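Local structure of alginate lyase AlgAT5 (Defluviitalea, 5ZQI) at residues N66-L71 with E122-T127; V163-D168 with Y236-M241; D60-T65 with N259-L264. The protein probably cleaves alginate by beta-elimination, as a polysaccharide lyase of family PL7 with a beta-sandwich fold. One frame throughout, in Å; residues are numbered along the deposited sequence.

Contact 1. Residues N66-L71 with E122-T127; sequences NWKLTL and ELREMT
K68 and R124 face each other as a hydrogen-bonded pair of an antiparallel ladder, a worked case of backbone and side chains joining two strands at once. Their backbones exchange two bonds, K68 N to R124 O at 3.0 Å and R124 N to K68 O at 2.8 Å. T70 and E122 repeat the exchange, the bond from T70 N to E122 O being almost straight (178°), and a water also links T70 OG1 to E122 O. At the other end M126 N approaches N66 O from above the carbonyl plane. Between these pairs CA-H...O contacts add to the ladder, L123 CA lying 3.2 Å from K68 O, which also accepts from R124 N.

Apolar packing occupies the face of W67, L69 and L123. W67 and L123 cross at about a right angle, indole CE3 lying 3.5 Å from L123 CB, while L123 CD1 sits over one ring face toward its rim. L69 brings CD1 within 3.9 Å of L123 CD2, its CG lying trans to the amide nitrogen (chi1 177°).

On the other face K68 starts with CG between its backbone N and carbonyl carbon (chi1 66°) and then runs out extended, K68 CD passing 3.8 Å from M126 SD. R124 runs alongside K68 in the same direction. K68 NZ has its salt bridge with E78, while R124 NH2 bonds to the carbonyls of E125 and A134. E122, L123 and R124 belong to the PL7 signature RxELR, whose polar residues probably line the substrate cleft, as in relatives.

Strand 67-70 also pairs with strand 78-79, and strand 120-127 continues the sheet to strand 236-239. W67 and L123 pack on L264 of strand 256-269, joining this sheet to the other layer of the sandwich.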
loop_
_atom_site.group_PDB
_atom_site.type_symbol
_atom_site.label_atom_id
_atom_site.label_comp_id
_atom_site.label_asym_id
_atom_site.label_seq_id
_atom_site.Cartn_x
_atom_site.Cartn_y
_atom_site.Cartn_z
ATOM N N ASN A 66 1.274 -0.291 14.776
ATOM C CA ASN A 66 2.616 -0.090 14.244
ATOM C C ASN A 66 2.543 0.407 12.808
ATOM O O ASN A 66 3.251 -0.076 11.923
ATOM C CB ASN A 66 3.432 -1.376 14.350
ATOM C CG ASN A 66 4.066 -1.537 15.694
ATOM O OD1 ASN A 66 4.320 -0.553 16.399
ATOM N ND2 ASN A 66 4.308 -2.780 16.080
ATOM N N TRP A 67 1.718 1.430 12.599
ATOM C CA TRP A 67 1.652 2.112 11.327
ATOM C C TRP A 67 1.529 3.609 11.574
ATOM O O TRP A 67 1.090 4.044 12.629
ATOM C CB TRP A 67 0.451 1.654 10.508
ATOM C CG TRP A 67 0.389 0.204 10.051
ATOM C CD1 TRP A 67 -0.307 -0.811 10.626
ATOM C CD2 TRP A 67 1.043 -0.355 8.908
ATOM N NE1 TRP A 67 -0.141 -1.966 9.900
ATOM C CE2 TRP A 67 0.677 -1.709 8.832
ATOM C CE3 TRP A 67 1.879 0.174 7.922
ATOM C CZ2 TRP A 67 1.151 -2.543 7.849
ATOM C CZ3 TRP A 67 2.353 -0.659 6.933
ATOM C CH2 TRP A 67 1.968 -2.000 6.885
ATOM N N LYS A 68 1.889 4.400 10.565
ATOM C CA LYS A 68 1.505 5.806 10.472
ATOM C C LYS A 68 0.884 6.024 9.101
ATOM O O LYS A 68 1.173 5.273 8.159
ATOM C CB LYS A 68 2.675 6.751 10.717
ATOM C CG LYS A 68 3.780 6.750 9.739
ATOM C CD LYS A 68 4.772 7.902 10.045
ATOM C CE LYS A 68 5.986 7.825 9.170
ATOM N NZ LYS A 68 6.887 8.982 9.427
ATOM N N LEU A 69 0.009 7.022 9.000
ATOM C CA LEU A 69 -0.761 7.279 7.784
ATOM C C LEU A 69 -0.306 8.571 7.113
ATOM O O LEU A 69 -0.186 9.593 7.790
ATOM C CB LEU A 69 -2.250 7.381 8.111
ATOM C CG LEU A 69 -3.191 7.720 6.955
ATOM C CD1 LEU A 69 -3.331 6.586 5.985
ATOM C CD2 LEU A 69 -4.570 8.109 7.531
ATOM N N THR A 70 -0.068 8.521 5.796
ATOM C CA THR A 70 0.094 9.724 4.982
ATOM C C THR A 70 -1.184 9.983 4.189
ATOM O O THR A 70 -1.736 9.060 3.576
ATOM C CB THR A 70 1.276 9.614 4.034
ATOM O OG1 THR A 70 2.461 9.340 4.804
ATOM C CG2 THR A 70 1.438 10.918 3.216
ATOM N N LEU A 71 -1.662 11.238 4.218
ATOM C CA LEU A 71 -2.888 11.663 3.563
ATOM C C LEU A 71 -2.641 12.288 2.203
ATOM O O LEU A 71 -1.523 12.690 1.862
ATOM C CB LEU A 71 -3.598 12.694 4.440
ATOM C CG LEU A 71 -4.172 12.211 5.771
ATOM C CD1 LEU A 71 -4.601 13.400 6.643
ATOM C CD2 LEU A 71 -5.310 11.252 5.595
ATOM N N GLU A 122 -1.898 6.286 2.520
ATOM C CA GLU A 122 -1.057 5.101 2.619
ATOM C C GLU A 122 -0.419 4.965 3.984
ATOM O O GLU A 122 0.078 5.950 4.549
ATOM C CB GLU A 122 0.046 5.158 1.546
ATOM C CG GLU A 122 0.626 3.776 1.163
ATOM C CD GLU A 122 1.780 3.854 0.166
ATOM O OE1 GLU A 122 2.528 4.859 0.163
ATOM O OE2 GLU A 122 1.961 2.909 -0.646
ATOM N N LEU A 123 -0.428 3.726 4.486
ATOM C CA LEU A 123 0.223 3.381 5.743
ATOM C C LEU A 123 1.706 3.042 5.531
ATOM O O LEU A 123 2.075 2.378 4.573
ATOM C CB LEU A 123 -0.489 2.186 6.405
ATOM C CG LEU A 123 -1.962 2.373 6.758
ATOM C CD1 LEU A 123 -2.591 1.011 7.088
ATOM C CD2 LEU A 123 -2.157 3.326 7.869
ATOM N N ARG A 124 2.544 3.492 6.468
ATOM C CA ARG A 124 3.989 3.278 6.494
ATOM C C ARG A 124 4.349 2.549 7.781
ATOM O O ARG A 124 3.933 2.956 8.866
ATOM C CB ARG A 124 4.696 4.621 6.399
ATOM C CG ARG A 124 6.219 4.633 6.207
ATOM C CD ARG A 124 6.987 4.441 7.512
ATOM N NE ARG A 124 8.371 4.896 7.319
ATOM C CZ ARG A 124 9.459 4.214 7.635
ATOM N NH1 ARG A 124 10.658 4.750 7.388
ATOM N NH2 ARG A 124 9.370 3.040 8.239
ATOM N N GLU A 125 5.103 1.459 7.653
ATOM C CA GLU A 125 5.372 0.584 8.781
ATOM C C GLU A 125 6.185 1.268 9.869
ATOM O O GLU A 125 7.248 1.815 9.605
ATOM C CB GLU A 125 6.148 -0.651 8.271
ATOM C CG GLU A 125 6.310 -1.727 9.335
ATOM C CD GLU A 125 7.316 -2.786 9.022
ATOM O OE1 GLU A 125 7.837 -2.824 7.894
ATOM O OE2 GLU A 125 7.558 -3.635 9.913
ATOM N N MET A 126 5.735 1.131 11.093
ATOM C CA MET A 126 6.403 1.588 12.298
ATOM C C MET A 126 6.660 0.424 13.240
ATOM O O MET A 126 6.323 -0.725 12.937
ATOM C CB MET A 126 5.520 2.642 12.977
ATOM C CG MET A 126 5.170 3.828 12.033
ATOM S SD MET A 126 6.566 4.873 11.541
ATOM C CE MET A 126 6.828 5.808 13.032
ATOM N N THR A 127 7.269 0.737 14.388
ATOM C CA THR A 127 7.555 -0.243 15.426
ATOM C C THR A 127 7.489 0.471 16.762
ATOM O O THR A 127 7.425 1.708 16.825
ATOM C CB THR A 127 8.907 -0.916 15.173
ATOM O OG1 THR A 127 9.034 -2.072 16.015
ATOM C CG2 THR A 127 10.047 0.043 15.416
HETATM O O HOH W 1 6.896 -2.975 18.068
HETATM O O HOH W 2 2.855 6.608 4.199
#

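Contact 2. Residues V163-D168 with Y236-M241; sequences VGQIHD and YFKAGM
V163 meets M241 through methyl groups, CG1 to CE at 3.7 Å, the two side chains running the same way where the second segment turns its corner at G240. G164 has backbone angles at which a beta carbon would collide with the carbonyl oxygen of the residue before, which explains the glycine; its CA lies 3.4 Å from K238 O in a CA-H...O contact. Q165 and K238 exchange two backbone bonds and lie side by side, Q165 NE2 passing 3.7 Å from K238 CD. Both polar ends turn to one carboxylate, that of E122, through a hydrogen bond and a salt bridge respectively. I166 points to the other face, where its CG1 touches F237 CE1 at 3.6 Å.

H167 packs against Y236. Its CB lies over the Y236 ring, 4.1 Å from the centroid, in a CH-pi contact; the two rings are oblique, at 35°. Y236 has CG between its backbone N and carbonyl carbon (chi1 53°), which swings the phenol alongside H167. H167 ND1 donates to D168 O at 2.8 Å, and a water joins that oxygen to Y236 OH. Replacing Y236 by leucine would probably leave this water without its phenolic partner and R124 without its cation-pi contact.

The sequences QIH and YFKAG match motifs that line the substrate cleft in PL7 relatives, so the face bearing Q165, H167, Y236 and K238 probably lines it here. Strand 160-167 lies between strands 236-239 and 172-179, while F237 reaches V266 and M145 in the opposing sheet.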
loop_
_atom_site.group_PDB
_atom_site.type_symbol
_atom_site.label_atom_id
_atom_site.label_comp_id
_atom_site.label_asym_id
_atom_site.label_seq_id
_atom_site.Cartn_x
_atom_site.Cartn_y
_atom_site.Cartn_z
ATOM N N VAL A 163 -0.779 -0.703 -4.436
ATOM C CA VAL A 163 -1.509 -1.194 -3.276
ATOM C C VAL A 163 -0.657 -2.196 -2.500
ATOM O O VAL A 163 -1.000 -3.371 -2.333
ATOM C CB VAL A 163 -2.835 -1.812 -3.734
ATOM C CG1 VAL A 163 -3.740 -0.711 -4.337
ATOM C CG2 VAL A 163 -2.649 -2.965 -4.693
ATOM N N GLY A 164 0.485 -1.739 -2.054
ATOM C CA GLY A 164 1.407 -2.548 -1.284
ATOM C C GLY A 164 2.818 -2.334 -1.777
ATOM O O GLY A 164 3.087 -2.360 -2.990
ATOM N N GLN A 165 3.745 -2.102 -0.854
ATOM C CA GLN A 165 5.132 -1.909 -1.220
ATOM C C GLN A 165 6.085 -2.472 -0.172
ATOM O O GLN A 165 5.766 -2.577 1.022
ATOM C CB GLN A 165 5.516 -0.427 -1.355
ATOM C CG GLN A 165 4.603 0.436 -2.153
ATOM C CD GLN A 165 5.209 1.819 -2.336
ATOM O OE1 GLN A 165 6.356 1.944 -2.751
ATOM N NE2 GLN A 165 4.458 2.861 -2.000
ATOM N N ILE A 166 7.303 -2.769 -0.633
ATOM C CA ILE A 166 8.497 -2.641 0.199
ATOM C C ILE A 166 9.216 -1.401 -0.312
ATOM O O ILE A 166 9.425 -1.282 -1.521
ATOM C CB ILE A 166 9.424 -3.863 0.116
ATOM C CG1 ILE A 166 8.740 -5.116 0.638
ATOM C CG2 ILE A 166 10.731 -3.560 0.929
ATOM C CD1 ILE A 166 9.580 -6.399 0.343
ATOM N N HIS A 167 9.648 -0.528 0.600
ATOM C CA HIS A 167 10.368 0.707 0.305
ATOM C C HIS A 167 11.642 0.726 1.136
ATOM O O HIS A 167 11.671 0.164 2.225
ATOM C CB HIS A 167 9.456 1.917 0.633
ATOM C CG HIS A 167 9.774 3.168 -0.128
ATOM N ND1 HIS A 167 10.805 4.013 0.233
ATOM C CD2 HIS A 167 9.178 3.738 -1.207
ATOM C CE1 HIS A 167 10.838 5.041 -0.599
ATOM N NE2 HIS A 167 9.878 4.889 -1.491
ATOM N N ASP A 168 12.695 1.382 0.637
ATOM C CA ASP A 168 13.938 1.537 1.406
ATOM C C ASP A 168 14.225 3.026 1.601
ATOM O O ASP A 168 13.299 3.858 1.497
ATOM C CB ASP A 168 15.064 0.746 0.752
ATOM C CG ASP A 168 15.585 1.364 -0.525
ATOM O OD1 ASP A 168 15.147 2.448 -0.913
ATOM O OD2 ASP A 168 16.468 0.748 -1.150
ATOM N N TYR A 236 11.077 -1.180 4.701
ATOM C CA TYR A 236 9.836 -1.134 5.462
ATOM C C TYR A 236 8.661 -1.357 4.518
ATOM O O TYR A 236 8.737 -1.125 3.308
ATOM C CB TYR A 236 9.696 0.197 6.214
ATOM C CG TYR A 236 9.855 1.450 5.370
ATOM C CD1 TYR A 236 11.121 1.994 5.112
ATOM C CD2 TYR A 236 8.754 2.106 4.857
ATOM C CE1 TYR A 236 11.259 3.113 4.346
ATOM C CE2 TYR A 236 8.897 3.239 4.077
ATOM C CZ TYR A 236 10.152 3.744 3.860
ATOM O OH TYR A 236 10.301 4.890 3.107
ATOM N N PHE A 237 7.567 -1.824 5.101
ATOM C CA PHE A 237 6.348 -2.092 4.347
ATOM C C PHE A 237 5.477 -0.844 4.237
ATOM O O PHE A 237 5.505 0.042 5.113
ATOM C CB PHE A 237 5.523 -3.219 5.003
ATOM C CG PHE A 237 6.145 -4.600 4.883
ATOM C CD1 PHE A 237 6.388 -5.172 3.643
ATOM C CD2 PHE A 237 6.430 -5.335 6.019
ATOM C CE1 PHE A 237 6.964 -6.434 3.538
ATOM C CE2 PHE A 237 6.986 -6.615 5.920
ATOM C CZ PHE A 237 7.230 -7.161 4.679
ATOM N N LYS A 238 4.662 -0.820 3.171
ATOM C CA LYS A 238 3.600 0.161 3.001
ATOM C C LYS A 238 2.359 -0.529 2.473
ATOM O O LYS A 238 2.473 -1.503 1.746
ATOM C CB LYS A 238 3.963 1.291 2.013
ATOM C CG LYS A 238 5.320 1.936 2.292
ATOM C CD LYS A 238 5.416 3.265 1.548
ATOM C CE LYS A 238 4.760 4.346 2.460
ATOM N NZ LYS A 238 4.577 5.660 1.810
ATOM N N ALA A 239 1.175 -0.011 2.829
ATOM C CA ALA A 239 -0.082 -0.554 2.324
ATOM C C ALA A 239 -1.109 0.567 2.304
ATOM O O ALA A 239 -1.102 1.454 3.166
ATOM C CB ALA A 239 -0.583 -1.708 3.200
ATOM N N GLY A 240 -2.021 0.497 1.346
ATOM C CA GLY A 240 -3.056 1.490 1.191
ATOM C C GLY A 240 -3.249 1.798 -0.271
ATOM O O GLY A 240 -3.254 0.879 -1.110
ATOM N N MET A 241 -3.377 3.087 -0.589
ATOM C CA MET A 241 -3.593 3.532 -1.966
ATOM C C MET A 241 -2.578 4.584 -2.372
ATOM O O MET A 241 -2.513 5.657 -1.767
ATOM C CB MET A 241 -5.031 4.081 -2.119
ATOM C CG MET A 241 -5.348 4.739 -3.466
ATOM S SD MET A 241 -4.916 3.729 -4.912
ATOM C CE MET A 241 -5.899 2.255 -4.595
HETATM O O HOH W 3 12.532 6.588 2.743
#

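Contact 3. Residues D60-T65 with N259-L264; sequences DILDLT and NEIYNL
L62 packs its CD2 methyl against the classic beta bulge formed by Y262 and N263 opposite D148, where strand 256-269 of the sandwich turns a corner. The methyl lies 3.8 Å from Y262 O and meets apolar carbon on two neighbours, with L62 CD2 to I261 CG2 at 4.0 Å and L62 CD2 to L264 CB at 4.2 Å. L62 has CG anti to its carbonyl carbon (chi1 -55°), which places the branched end against the bulge; its side chain crosses that of I261 at about a right angle. I61 adds a lighter touch through CG2, 4.1 Å from Y262 O.

Water supplies the polar part of the contact. L264 O is gripped by two waters: one also accepts from D63 N, the other also donates to D63 O, so both backbone groups of D63 are tied to the strand.

Further out, I61 and L62 lean on V102 of strand 102-107, and L64 rests on F93 of strand 93-95. D148 of strand 142-153 holds the bulge: backbone bonds join it to Y262 and N263, and its carboxylate accepts from N263 ND2, while Y262 OH bonds to K150. Beyond L62 the chain is shaped by an Asx turn: D63 OD1 takes T65 N at 3.1 Å on its anti side, out of the carboxylate plane, and uses its syn lone pair for T65 OG1 at 2.7 Å.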
loop_
_atom_site.group_PDB
_atom_site.type_symbol
_atom_site.label_atom_id
_atom_site.label_comp_id
_atom_site.label_asym_id
_atom_site.label_seq_id
_atom_site.Cartn_x
_atom_site.Cartn_y
_atom_site.Cartn_z
ATOM N N ASP A 60 -10.582 -0.029 14.433
ATOM C CA ASP A 60 -11.408 -1.146 14.869
ATOM C C ASP A 60 -11.383 -2.314 13.887
ATOM O O ASP A 60 -11.775 -3.425 14.255
ATOM C CB ASP A 60 -12.874 -0.708 15.021
ATOM C CG ASP A 60 -13.088 0.317 16.130
ATOM O OD1 ASP A 60 -12.632 0.080 17.272
ATOM O OD2 ASP A 60 -13.730 1.352 15.849
ATOM N N ILE A 61 -10.977 -2.073 12.645
ATOM C CA ILE A 61 -10.958 -3.081 11.585
ATOM C C ILE A 61 -9.571 -3.663 11.407
ATOM O O ILE A 61 -9.406 -4.875 11.281
ATOM C CB ILE A 61 -11.464 -2.471 10.254
ATOM C CG1 ILE A 61 -12.869 -1.892 10.422
ATOM C CG2 ILE A 61 -11.370 -3.530 9.139
ATOM C CD1 ILE A 61 -13.892 -2.902 10.746
ATOM N N LEU A 62 -8.565 -2.788 11.373
ATOM C CA LEU A 62 -7.172 -3.155 11.181
ATOM C C LEU A 62 -6.392 -2.791 12.435
ATOM O O LEU A 62 -6.738 -1.833 13.133
ATOM C CB LEU A 62 -6.571 -2.424 9.976
ATOM C CG LEU A 62 -7.308 -2.597 8.655
ATOM C CD1 LEU A 62 -6.558 -1.699 7.617
ATOM C CD2 LEU A 62 -7.434 -3.999 8.198
ATOM N N ASP A 63 -5.359 -3.582 12.735
ATOM C CA ASP A 63 -4.458 -3.293 13.855
ATOM C C ASP A 63 -3.510 -2.204 13.385
ATOM O O ASP A 63 -2.556 -2.489 12.652
ATOM C CB ASP A 63 -3.686 -4.534 14.279
ATOM C CG ASP A 63 -2.751 -4.277 15.431
ATOM O OD1 ASP A 63 -2.670 -3.121 15.889
ATOM O OD2 ASP A 63 -2.075 -5.244 15.867
ATOM N N LEU A 64 -3.757 -0.960 13.799
ATOM C CA LEU A 64 -2.975 0.172 13.321
ATOM C C LEU A 64 -1.840 0.560 14.253
ATOM O O LEU A 64 -1.164 1.575 14.018
ATOM C CB LEU A 64 -3.883 1.364 13.050
ATOM C CG LEU A 64 -4.924 1.170 11.947
ATOM C CD1 LEU A 64 -5.811 2.463 11.872
ATOM C CD2 LEU A 64 -4.313 0.846 10.609
ATOM N N THR A 65 -1.588 -0.242 15.285
ATOM C CA THR A 65 -0.595 0.071 16.298
ATOM C C THR A 65 0.740 0.495 15.702
ATOM O O THR A 65 1.327 1.495 16.126
ATOM C CB THR A 65 -0.407 -1.145 17.198
ATOM O OG1 THR A 65 -1.667 -1.531 17.773
ATOM C CG2 THR A 65 0.609 -0.864 18.315
ATOM N N ASN A 259 -9.141 1.703 -2.812
ATOM C CA ASN A 259 -9.174 0.291 -2.450
ATOM C C ASN A 259 -9.745 0.125 -1.044
ATOM O O ASN A 259 -9.933 1.084 -0.293
ATOM C CB ASN A 259 -7.780 -0.357 -2.591
ATOM C CG ASN A 259 -6.772 0.144 -1.572
ATOM O OD1 ASN A 259 -6.781 1.287 -1.156
ATOM N ND2 ASN A 259 -5.898 -0.753 -1.140
ATOM N N GLU A 260 -10.069 -1.116 -0.706
ATOM C CA GLU A 260 -10.640 -1.485 0.584
ATOM C C GLU A 260 -9.804 -2.637 1.126
ATOM O O GLU A 260 -9.634 -3.653 0.441
ATOM C CB GLU A 260 -12.112 -1.881 0.450
ATOM C CG GLU A 260 -12.988 -0.769 -0.099
ATOM C CD GLU A 260 -14.484 -1.024 -0.006
ATOM O OE1 GLU A 260 -14.897 -1.962 0.733
ATOM O OE2 GLU A 260 -15.234 -0.284 -0.669
ATOM N N ILE A 261 -9.257 -2.461 2.329
ATOM C CA ILE A 261 -8.431 -3.479 2.988
ATOM C C ILE A 261 -9.270 -4.116 4.098
ATOM O O ILE A 261 -9.697 -3.439 5.043
ATOM C CB ILE A 261 -7.105 -2.909 3.549
ATOM C CG1 ILE A 261 -6.305 -2.295 2.401
ATOM C CG2 ILE A 261 -6.352 -3.999 4.330
ATOM C CD1 ILE A 261 -4.892 -1.811 2.806
ATOM N N TYR A 262 -9.440 -5.431 4.012
ATOM C CA TYR A 262 -10.187 -6.237 4.975
ATOM C C TYR A 262 -9.325 -6.778 6.100
ATOM O O TYR A 262 -9.781 -6.829 7.251
ATOM C CB TYR A 262 -10.834 -7.419 4.237
ATOM C CG TYR A 262 -11.989 -7.056 3.361
ATOM C CD1 TYR A 262 -11.787 -6.534 2.098
ATOM C CD2 TYR A 262 -13.297 -7.210 3.809
ATOM C CE1 TYR A 262 -12.823 -6.147 1.372
ATOM C CE2 TYR A 262 -14.363 -6.868 3.034
ATOM C CZ TYR A 262 -14.141 -6.305 1.863
ATOM O OH TYR A 262 -15.231 -5.977 1.014
ATOM N N ASN A 263 -8.084 -7.162 5.793
ATOM C CA ASN A 263 -7.151 -7.697 6.768
ATOM C C ASN A 263 -5.755 -7.274 6.343
ATOM O O ASN A 263 -5.468 -7.141 5.150
ATOM C CB ASN A 263 -7.235 -9.242 6.874
ATOM C CG ASN A 263 -8.598 -9.743 7.359
ATOM O OD1 ASN A 263 -8.935 -9.682 8.551
ATOM N ND2 ASN A 263 -9.395 -10.235 6.426
ATOM N N LEU A 264 -4.894 -7.071 7.324
ATOM C CA LEU A 264 -3.543 -6.553 7.137
ATOM C C LEU A 264 -2.709 -7.070 8.298
ATOM O O LEU A 264 -3.075 -6.854 9.457
ATOM C CB LEU A 264 -3.531 -5.028 7.105
ATOM C CG LEU A 264 -2.181 -4.344 6.918
ATOM C CD1 LEU A 264 -1.574 -4.706 5.588
ATOM C CD2 LEU A 264 -2.390 -2.820 7.008
HETATM O O HOH W 4 -8.965 -7.305 10.077
HETATM O O HOH W 5 -1.715 -4.382 10.690
HETATM O O HOH W 6 -4.896 -5.589 10.814
#

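How the contacts relate
Contacts 1 and 2 lie in one antiparallel sheet, their centres about 9 Å apart, because strands 120-127 and 236-239 are neighbours in it; the E122-K238 salt bridge and a probable bond from L123 N to A239 O join them. Along the chain contact 1 closes before contact 2 opens. Contact 3 brackets both, bringing the chain just ahead of strand 67-70 to strand 256-269 in the second sheet, with centres about 12 Å from contact 1 and 14 Å from contact 2. L264 meets W67, L123 and A239 between the layers. Together the contacts tie early and late parts of the chain into one sandwich, whose cleft probably holds alginate.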